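Local structure of oxidoreductase (Thermotoga maritima, 1ZH8) at residues His43-Thr48 and Glu296-Val301; Cys111-Ser116 and Ile138-Arg143; Glu133-Ile138 and Lys306-Gly311. The protein is an oxidoreductase of the Gfo/Idh/MocA family that binds NADP and probably transfers hydride between this cofactor and a hydroxyl-bearing substrate. All coordinates share one frame; numbering follows the deposited sequence.

Interaction 1 of 3, residues His43-Thr48 and Glu296-Val301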
# COMPACT_ATOMS: atom_id res chain seq x y z
N HIS A 43 -30.40 18.71 -27.02
CA HIS A 43 -31.66 19.22 -26.52
C HIS A 43 -31.46 20.16 -25.32
O HIS A 43 -32.39 20.88 -24.94
CB HIS A 43 -32.62 18.08 -26.20
CG HIS A 43 -32.08 17.10 -25.21
ND1 HIS A 43 -31.11 16.18 -25.53
CD2 HIS A 43 -32.36 16.91 -23.90
CE1 HIS A 43 -30.82 15.46 -24.46
NE2 HIS A 43 -31.56 15.89 -23.45
N LEU A 44 -30.24 20.16 -24.76
CA LEU A 44 -29.91 20.99 -23.58
C LEU A 44 -28.89 22.11 -23.86
O LEU A 44 -28.91 23.18 -23.21
CB LEU A 44 -29.38 20.11 -22.44
CG LEU A 44 -30.12 18.87 -21.92
CD1 LEU A 44 -29.32 18.28 -20.75
CD2 LEU A 44 -31.54 19.18 -21.49
N PHE A 45 -28.00 21.87 -24.83
CA PHE A 45 -26.90 22.77 -25.14
C PHE A 45 -26.87 23.14 -26.61
O PHE A 45 -27.13 22.31 -27.48
CB PHE A 45 -25.56 22.13 -24.76
CG PHE A 45 -25.42 21.87 -23.29
CD1 PHE A 45 -25.03 22.89 -22.43
CD2 PHE A 45 -25.72 20.62 -22.76
CE1 PHE A 45 -24.92 22.68 -21.08
CE2 PHE A 45 -25.59 20.38 -21.39
CZ PHE A 45 -25.20 21.40 -20.55
N GLU A 46 -26.54 24.40 -26.87
CA GLU A 46 -26.16 24.82 -28.20
C GLU A 46 -24.79 25.49 -28.14
O GLU A 46 -24.55 26.42 -27.35
CB GLU A 46 -27.18 25.77 -28.80
CG GLU A 46 -27.01 25.96 -30.32
CD GLU A 46 -27.73 27.19 -30.87
OE1 GLU A 46 -28.14 28.06 -30.08
OE2 GLU A 46 -27.89 27.27 -32.11
N ILE A 47 -23.88 25.00 -28.98
CA ILE A 47 -22.56 25.62 -29.09
C ILE A 47 -22.64 26.76 -30.09
O ILE A 47 -22.83 26.55 -31.28
CB ILE A 47 -21.49 24.62 -29.45
CG1 ILE A 47 -21.39 23.57 -28.32
CG2 ILE A 47 -20.17 25.34 -29.74
CD1 ILE A 47 -20.68 22.31 -28.70
N THR A 48 -22.51 27.97 -29.57
CA THR A 48 -22.70 29.17 -30.34
C THR A 48 -21.39 29.92 -30.57
O THR A 48 -21.34 30.80 -31.44
CB THR A 48 -23.63 30.11 -29.60
OG1 THR A 48 -23.15 30.30 -28.26
CG2 THR A 48 -25.03 29.53 -29.55
N GLU A 296 -25.20 17.04 -18.12
CA GLU A 296 -26.57 16.97 -17.68
C GLU A 296 -26.70 17.63 -16.31
O GLU A 296 -27.61 18.43 -16.09
CB GLU A 296 -27.04 15.51 -17.64
CG GLU A 296 -27.24 14.87 -19.01
CD GLU A 296 -27.64 13.37 -18.98
OE1 GLU A 296 -27.84 12.79 -17.89
OE2 GLU A 296 -27.75 12.77 -20.08
N ASP A 297 -25.77 17.31 -15.41
CA ASP A 297 -25.84 17.78 -14.03
C ASP A 297 -25.67 19.30 -13.98
O ASP A 297 -26.42 20.01 -13.29
CB ASP A 297 -24.80 17.04 -13.17
CG ASP A 297 -24.87 17.41 -11.70
OD1 ASP A 297 -25.91 17.20 -11.06
OD2 ASP A 297 -23.86 17.89 -11.17
N PHE A 298 -24.70 19.79 -14.74
CA PHE A 298 -24.45 21.23 -14.91
C PHE A 298 -25.68 21.95 -15.48
O PHE A 298 -26.00 23.07 -15.06
CB PHE A 298 -23.25 21.39 -15.83
CG PHE A 298 -22.98 22.79 -16.28
CD1 PHE A 298 -22.52 23.75 -15.38
CD2 PHE A 298 -23.11 23.14 -17.62
CE1 PHE A 298 -22.22 25.06 -15.82
CE2 PHE A 298 -22.81 24.42 -18.07
CZ PHE A 298 -22.36 25.38 -17.16
N TYR A 299 -26.37 21.31 -16.42
CA TYR A 299 -27.59 21.88 -16.95
C TYR A 299 -28.62 22.06 -15.84
O TYR A 299 -29.33 23.06 -15.80
CB TYR A 299 -28.19 21.04 -18.09
CG TYR A 299 -29.51 21.63 -18.55
CD1 TYR A 299 -29.54 22.62 -19.53
CD2 TYR A 299 -30.72 21.22 -17.97
CE1 TYR A 299 -30.75 23.20 -19.93
CE2 TYR A 299 -31.94 21.79 -18.37
CZ TYR A 299 -31.94 22.77 -19.35
OH TYR A 299 -33.13 23.32 -19.75
N GLN A 300 -28.71 21.07 -14.96
CA GLN A 300 -29.75 21.08 -13.93
C GLN A 300 -29.41 22.12 -12.86
O GLN A 300 -30.31 22.77 -12.30
CB GLN A 300 -29.94 19.67 -13.33
CG GLN A 300 -30.74 18.74 -14.23
CD GLN A 300 -30.92 17.36 -13.64
OE1 GLN A 300 -29.96 16.65 -13.39
NE2 GLN A 300 -32.18 16.98 -13.40
N VAL A 301 -28.11 22.28 -12.60
CA VAL A 301 -27.62 23.28 -11.66
C VAL A 301 -27.94 24.67 -12.20
O VAL A 301 -28.52 25.50 -11.49
CB VAL A 301 -26.11 23.14 -11.36
CG1 VAL A 301 -25.59 24.36 -10.61
CG2 VAL A 301 -25.87 21.88 -10.53
O HOH W 1 -30.24 13.52 -21.54

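Interaction 2 of 3, residues Cys111-Ser116 and Ile138-Arg143. With NAP (NADP nicotinamide-adenine-dinucleotide phosphate), chain D.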
# COMPACT_ATOMS: atom_id res chain seq x y z
N CYS A 111 -15.68 24.02 -15.94
CA CYS A 111 -14.24 24.03 -16.09
C CYS A 111 -13.68 22.70 -15.70
O CYS A 111 -14.09 22.09 -14.71
CB CYS A 111 -13.64 25.13 -15.22
SG CYS A 111 -11.84 25.28 -15.35
N GLU A 112 -12.71 22.25 -16.48
CA GLU A 112 -12.09 20.96 -16.29
C GLU A 112 -11.27 20.90 -15.01
O GLU A 112 -10.78 21.92 -14.51
CB GLU A 112 -11.23 20.58 -17.50
CG GLU A 112 -11.98 19.78 -18.55
CD GLU A 112 -12.37 18.39 -18.05
OE1 GLU A 112 -11.91 18.00 -16.95
OE2 GLU A 112 -13.15 17.71 -18.73
N LYS A 113 -11.13 19.68 -14.48
CA LYS A 113 -10.21 19.43 -13.39
C LYS A 113 -8.79 19.50 -13.94
O LYS A 113 -8.61 19.41 -15.15
CB LYS A 113 -10.48 18.03 -12.79
CG LYS A 113 -10.83 16.91 -13.79
CD LYS A 113 -9.75 16.64 -14.86
CE LYS A 113 -8.48 16.10 -14.25
NZ LYS A 113 -7.37 16.01 -15.21
N PRO A 114 -7.78 19.68 -13.07
CA PRO A 114 -7.89 20.04 -11.65
C PRO A 114 -8.46 21.45 -11.48
O PRO A 114 -8.33 22.27 -12.41
CB PRO A 114 -6.43 20.00 -11.16
CG PRO A 114 -5.68 19.17 -12.24
CD PRO A 114 -6.38 19.48 -13.51
N ILE A 115 -9.09 21.72 -10.33
CA ILE A 115 -9.59 23.05 -10.05
C ILE A 115 -8.55 24.14 -10.38
O ILE A 115 -8.89 25.13 -11.03
CB ILE A 115 -10.13 23.18 -8.61
CG1 ILE A 115 -10.84 24.52 -8.41
CG2 ILE A 115 -9.02 22.98 -7.58
CD1 ILE A 115 -11.31 24.79 -6.97
N SER A 116 -7.29 23.95 -9.97
CA SER A 116 -6.21 24.89 -10.28
C SER A 116 -4.85 24.20 -10.11
O SER A 116 -4.80 22.99 -9.96
CB SER A 116 -6.28 26.15 -9.44
OG SER A 116 -5.38 27.12 -9.93
N ILE A 138 -16.75 22.62 -11.54
CA ILE A 138 -15.50 21.93 -11.90
C ILE A 138 -15.83 20.51 -12.28
O ILE A 138 -16.38 19.75 -11.46
CB ILE A 138 -14.44 21.89 -10.78
CG1 ILE A 138 -14.24 23.26 -10.14
CG2 ILE A 138 -13.11 21.34 -11.37
CD1 ILE A 138 -13.84 24.41 -11.13
N ALA A 139 -15.49 20.17 -13.51
CA ALA A 139 -16.00 18.97 -14.17
C ALA A 139 -15.13 17.77 -13.81
O ALA A 139 -14.19 17.39 -14.55
CB ALA A 139 -16.06 19.19 -15.71
N GLU A 140 -15.44 17.20 -12.66
CA GLU A 140 -14.72 16.05 -12.17
C GLU A 140 -15.56 14.88 -12.53
O GLU A 140 -16.52 14.53 -11.82
CB GLU A 140 -14.51 16.16 -10.66
CG GLU A 140 -13.93 14.90 -10.03
CD GLU A 140 -12.77 14.32 -10.84
OE1 GLU A 140 -11.65 14.86 -10.74
OE2 GLU A 140 -13.00 13.34 -11.60
N ASN A 141 -15.26 14.28 -13.67
CA ASN A 141 -16.15 13.25 -14.21
C ASN A 141 -16.19 11.95 -13.38
O ASN A 141 -17.20 11.26 -13.38
CB ASN A 141 -15.86 12.97 -15.68
CG ASN A 141 -14.47 12.44 -15.88
OD1 ASN A 141 -13.48 13.13 -15.62
ND2 ASN A 141 -14.38 11.20 -16.28
N PHE A 142 -15.13 11.65 -12.64
CA PHE A 142 -15.14 10.49 -11.73
C PHE A 142 -16.27 10.52 -10.68
O PHE A 142 -16.65 9.49 -10.15
CB PHE A 142 -13.77 10.26 -11.05
CG PHE A 142 -12.79 9.43 -11.87
CD1 PHE A 142 -12.62 9.67 -13.24
CD2 PHE A 142 -12.04 8.42 -11.27
CE1 PHE A 142 -11.71 8.89 -14.02
CE2 PHE A 142 -11.14 7.62 -12.02
CZ PHE A 142 -10.97 7.87 -13.40
N ARG A 143 -16.81 11.71 -10.38
CA ARG A 143 -17.99 11.81 -9.51
C ARG A 143 -19.27 11.34 -10.18
O ARG A 143 -20.34 11.33 -9.57
CB ARG A 143 -18.19 13.24 -9.04
CG ARG A 143 -17.89 13.43 -7.61
CD ARG A 143 -17.68 14.89 -7.33
NE ARG A 143 -16.47 14.91 -6.56
CZ ARG A 143 -15.50 15.78 -6.69
NH1 ARG A 143 -15.56 16.78 -7.54
NH2 ARG A 143 -14.45 15.63 -5.91
PA NAP D . -4.64 20.26 -24.70
O1A NAP D . -4.84 19.29 -25.81
O2A NAP D . -3.31 20.87 -24.69
O5B NAP D . -5.83 21.34 -24.76
C5B NAP D . -5.61 22.66 -24.33
C4B NAP D . -6.22 23.59 -25.36
O4B NAP D . -6.23 24.93 -24.87
C3B NAP D . -5.41 23.62 -26.65
O3B NAP D . -6.36 23.75 -27.67
C2B NAP D . -4.61 24.89 -26.48
O2B NAP D . -3.95 25.56 -27.56
C1B NAP D . -5.65 25.78 -25.85
N9A NAP D . -5.04 26.96 -25.23
C8A NAP D . -3.80 27.06 -24.65
N7A NAP D . -3.65 28.32 -24.19
C5A NAP D . -4.78 29.02 -24.49
C6A NAP D . -5.18 30.34 -24.27
N6A NAP D . -4.37 31.19 -23.67
N1A NAP D . -6.42 30.76 -24.67
C2A NAP D . -7.26 29.88 -25.31
N3A NAP D . -6.87 28.59 -25.54
C4A NAP D . -5.66 28.17 -25.13
O3 NAP D . -4.85 19.50 -23.31
PN NAP D . -6.18 18.69 -22.91
O1N NAP D . -7.35 18.92 -23.82
O2N NAP D . -5.62 17.37 -22.64
O5D NAP D . -6.60 19.31 -21.48
C5D NAP D . -7.35 20.51 -21.33
C4D NAP D . -8.09 20.45 -20.00
O4D NAP D . -8.91 19.29 -19.98
C3D NAP D . -7.12 20.32 -18.82
O3D NAP D . -7.54 21.11 -17.73
C2D NAP D . -7.18 18.86 -18.42
O2D NAP D . -6.93 18.66 -17.05
C1D NAP D . -8.59 18.49 -18.84
N1N NAP D . -8.69 17.06 -19.14
C2N NAP D . -9.58 16.32 -18.42
C3N NAP D . -9.71 14.95 -18.65
C7N NAP D . -10.84 14.17 -18.03
O7N NAP D . -10.88 12.79 -18.29
N7N NAP D . -11.78 14.77 -17.27
C4N NAP D . -8.92 14.34 -19.63
C5N NAP D . -8.01 15.12 -20.37
C6N NAP D . -7.91 16.49 -20.11
P2B NAP D . -4.11 25.48 -29.16
O1X NAP D . -5.22 26.38 -29.65
O2X NAP D . -4.42 24.07 -29.60
O3X NAP D . -2.77 25.94 -29.68

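Interaction 3 of 3, residues Glu133-Ile138 and Lys306-Gly311. With EDO (1,2-ethanediol), chain G.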
# COMPACT_ATOMS: atom_id res chain seq x y z
N GLU A 133 -23.20 34.95 -8.19
CA GLU A 133 -24.52 34.32 -8.38
C GLU A 133 -24.48 33.25 -9.49
O GLU A 133 -25.29 32.32 -9.52
CB GLU A 133 -25.60 35.38 -8.63
N LYS A 134 -23.52 33.40 -10.41
CA LYS A 134 -23.37 32.47 -11.52
C LYS A 134 -22.77 31.16 -11.02
O LYS A 134 -22.15 31.12 -9.95
CB LYS A 134 -22.46 33.09 -12.57
CG LYS A 134 -22.76 34.55 -12.92
CD LYS A 134 -24.23 34.82 -13.30
CE LYS A 134 -24.61 34.19 -14.62
NZ LYS A 134 -25.86 34.83 -15.11
N THR A 135 -22.94 30.08 -11.78
CA THR A 135 -22.41 28.78 -11.38
C THR A 135 -20.96 28.60 -11.84
O THR A 135 -20.65 28.84 -13.02
CB THR A 135 -23.25 27.62 -11.96
OG1 THR A 135 -24.61 27.72 -11.49
CG2 THR A 135 -22.66 26.26 -11.53
N VAL A 136 -20.09 28.20 -10.90
CA VAL A 136 -18.82 27.58 -11.26
C VAL A 136 -18.92 26.08 -11.02
O VAL A 136 -19.21 25.64 -9.90
CB VAL A 136 -17.61 28.15 -10.49
CG1 VAL A 136 -16.30 27.47 -10.97
CG2 VAL A 136 -17.52 29.65 -10.69
N TYR A 137 -18.69 25.31 -12.07
CA TYR A 137 -18.80 23.88 -12.03
C TYR A 137 -17.46 23.29 -12.46
O TYR A 137 -17.06 23.48 -13.60
CB TYR A 137 -19.92 23.45 -12.97
CG TYR A 137 -20.33 22.01 -12.82
CD1 TYR A 137 -19.50 20.97 -13.26
CD2 TYR A 137 -21.54 21.68 -12.24
CE1 TYR A 137 -19.87 19.63 -13.12
CE2 TYR A 137 -21.93 20.35 -12.11
CZ TYR A 137 -21.09 19.34 -12.55
OH TYR A 137 -21.47 18.04 -12.40
N ILE A 138 -16.75 22.62 -11.54
CA ILE A 138 -15.50 21.93 -11.90
C ILE A 138 -15.83 20.51 -12.28
O ILE A 138 -16.38 19.75 -11.46
CB ILE A 138 -14.44 21.89 -10.78
CG1 ILE A 138 -14.24 23.26 -10.14
CG2 ILE A 138 -13.11 21.34 -11.37
CD1 ILE A 138 -13.84 24.41 -11.13
N LYS A 306 -30.86 22.87 -9.35
CA LYS A 306 -30.30 21.77 -8.57
C LYS A 306 -29.06 22.26 -7.82
O LYS A 306 -28.23 22.97 -8.40
CB LYS A 306 -29.96 20.58 -9.48
CG LYS A 306 -29.43 19.34 -8.75
CD LYS A 306 -29.22 18.15 -9.69
CE LYS A 306 -28.55 16.98 -8.99
NZ LYS A 306 -27.17 17.30 -8.52
N PRO A 307 -28.95 21.93 -6.52
CA PRO A 307 -27.73 22.22 -5.78
C PRO A 307 -26.48 21.65 -6.45
O PRO A 307 -26.54 20.59 -7.08
CB PRO A 307 -27.96 21.52 -4.43
CG PRO A 307 -29.41 21.49 -4.28
CD PRO A 307 -29.98 21.32 -5.67
N ASN A 308 -25.36 22.36 -6.30
CA ASN A 308 -24.11 21.97 -6.92
C ASN A 308 -23.22 21.08 -6.02
O ASN A 308 -22.19 21.53 -5.52
CB ASN A 308 -23.35 23.21 -7.41
CG ASN A 308 -22.23 22.87 -8.39
OD1 ASN A 308 -22.18 21.75 -8.90
ND2 ASN A 308 -21.34 23.82 -8.65
N ASP A 309 -23.61 19.83 -5.83
CA ASP A 309 -22.82 18.90 -5.01
C ASP A 309 -21.61 18.36 -5.75
O ASP A 309 -20.51 18.36 -5.21
CB ASP A 309 -23.66 17.69 -4.55
CG ASP A 309 -24.83 18.09 -3.69
OD1 ASP A 309 -25.05 19.31 -3.49
OD2 ASP A 309 -25.53 17.17 -3.19
N LEU A 310 -21.83 17.91 -6.98
CA LEU A 310 -20.87 17.09 -7.68
C LEU A 310 -19.93 17.89 -8.54
O LEU A 310 -18.84 17.42 -8.83
CB LEU A 310 -21.60 16.06 -8.53
CG LEU A 310 -22.66 15.18 -7.86
CD1 LEU A 310 -23.16 14.09 -8.82
CD2 LEU A 310 -22.14 14.56 -6.58
N GLY A 311 -20.33 19.09 -8.96
CA GLY A 311 -19.45 20.00 -9.69
C GLY A 311 -18.88 21.06 -8.78
O GLY A 311 -18.13 21.92 -9.21
C1 EDO G . -28.52 29.46 -10.68
O1 EDO G . -28.50 29.50 -12.12
C2 EDO G . -27.09 29.43 -10.13
O2 EDO G . -26.21 30.24 -10.93
O HOH W 2 -16.33 19.31 -8.94

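Interaction 1 of 3, residues His43-Thr48 and Glu296-Val301
L44 and F45, at the entry to strand 45-51, lie against one flank of helix 290-303 through Y299 and F298. Just ahead of them, H43 reaches the helix only by way of a water: the water donates to E296 OE2 and makes a weak bond in the plane of the histidine ring, at NE2. L44 then carries the centre of the contact. Its chain lies across the tyrosine ring, with CD2 4.0 Å from the Y299 ring centroid and only 8° off the normal, a clear CH-pi contact over the face. L44 CB sits 3.8 Å from Y299 CD1, while L44 CD1 reaches back to Y299 CB at 4.0 Å, so the leucine spans the ring from its stem to its middle. Y299 offers this face because its CG is anti to the backbone N (chi1 176°). F45, next along, pushes its ring end into the angle between two helix side chains. CE1 meets F298 CD2 edge to edge at 3.9 Å, and CZ touches Y299 CB. Behind F45 stand I19, L21 and L38 of the Rossmann core. The buried tyrosine hydroxyl is satisfied by R17 O, just before strand 19-24. An alanine in place of Y299 would keep the CB beside F45 CZ but would probably open a gap beneath L44 and leave R17 O without its hydroxyl partner. No direct hydrogen bond crosses: the start of the strand, with the residue before it, and the helix meet through apolar and aromatic groups, their polar side chains linked by the H43-E296 water alone.

Interaction 2 of 3, residues Cys111-Ser116 and Ile138-Arg143
C111 and I138 pair in parallel at the edge of the Rossmann sheet, where strands 108-112 and 136-139 belong to one beta-alpha-beta crossover through helix 119-131. A139 N donates to C111 O at 2.7 Å. On the face shared by C111 and I138, the isoleucine reaches out to I115, the two chains crossing at about a right angle with their CG1 atoms 4.0 Å apart. E112, on the other face, turns to the cofactor. It bends at chi2 (-67°) and lays CB and CG along the nicotinamide ribose; its OE1 accepts from the NADP amide N7N, while OE2 is held by H34. N141 OD1 takes a second bond from N7N, at 2.9 Å, and together they fix how the carboxamide is turned. K113 curls back, CG 3.8 Å from E140 OE1 as the two chains pass obliquely; NZ pairs with D198 and E140 OE2 bonds H202. E112, K113 and the cis-bonded P114 form the Glu-Lys-Pro signature of this family, and K113 grips the ribose twice: NADP O2D donates to K113 O at 2.6 Å and accepts from K113 NZ at 3.3 Å.

Interaction 3 of 3, residues Glu133-Ile138 and Lys306-Gly311
G311 lies flat against the ring of Y137. Its CA stands over the ring centre, 3.3 Å from the centroid and 10° off the normal, a CH-pi contact in which the backbone itself plays the part of a side chain. A CB on this residue would point straight into the ring, so the close approach depends on its absence. Alongside, I138 N donates to G311 O at 2.8 Å, tying the loop to the strand backbone. These two contacts hold the same residue from adjacent positions of the strand.

N308 completes the first shell. Its amide lies near the ring of Y137, OD1 3.4 Å from Y137 CD2, the two planes only 20° apart. With CG anti to the backbone N (chi1 -164°), the amide reaches forward over the loop to G311 N, from which OD1 accepts a weak bond. ND2 ends up 3.1 Å from V136 O and also meets the methyl CG2 of T135 at 4.0 Å. A water lies within bonding distance of I138 O (2.6 Å) and L310 O (3.1 Å), at the far end of the contact.

Further out, the tyrosine is held at its other end, where Y137 OH bonds D297 OD2 of helix 290-303. On the inner side T135, just ahead of strand 136-139, and Y137 bond to the backbone of strand 108-112. At the start of the segment an ethanediol, probably from the crystallisation liquor, donates to E133 O. The whole is an edge strand of a parallel Rossmann sheet whose outward N-H at I138 is taken by the turn that leads from helix 290-303 into helix 313-329.

In the fold
All three contacts reach the parallel Rossmann sheet, and helix 290-303 and the turn after it tie the late part of the chain back to it. Interactions 1 and 3 have centres 13 Å apart and meet at D297, with OD2 2.7 Å from Y137 OH and OD1 in a 2.8 Å salt bridge to K306 NZ; F298 CD1 also packs 3.6 Å from Y137 CB. Interactions 2 and 3 share I138, one residue serving both sides of strand 136-139, and C111 N lies 2.8 Å from Y137 O, a probable hydrogen bond. Interactions 1 and 2 do not touch. The cofactor sits in interaction 2; the side chain of I138 is about 8 Å from NADP and that of F298 about 13 Å.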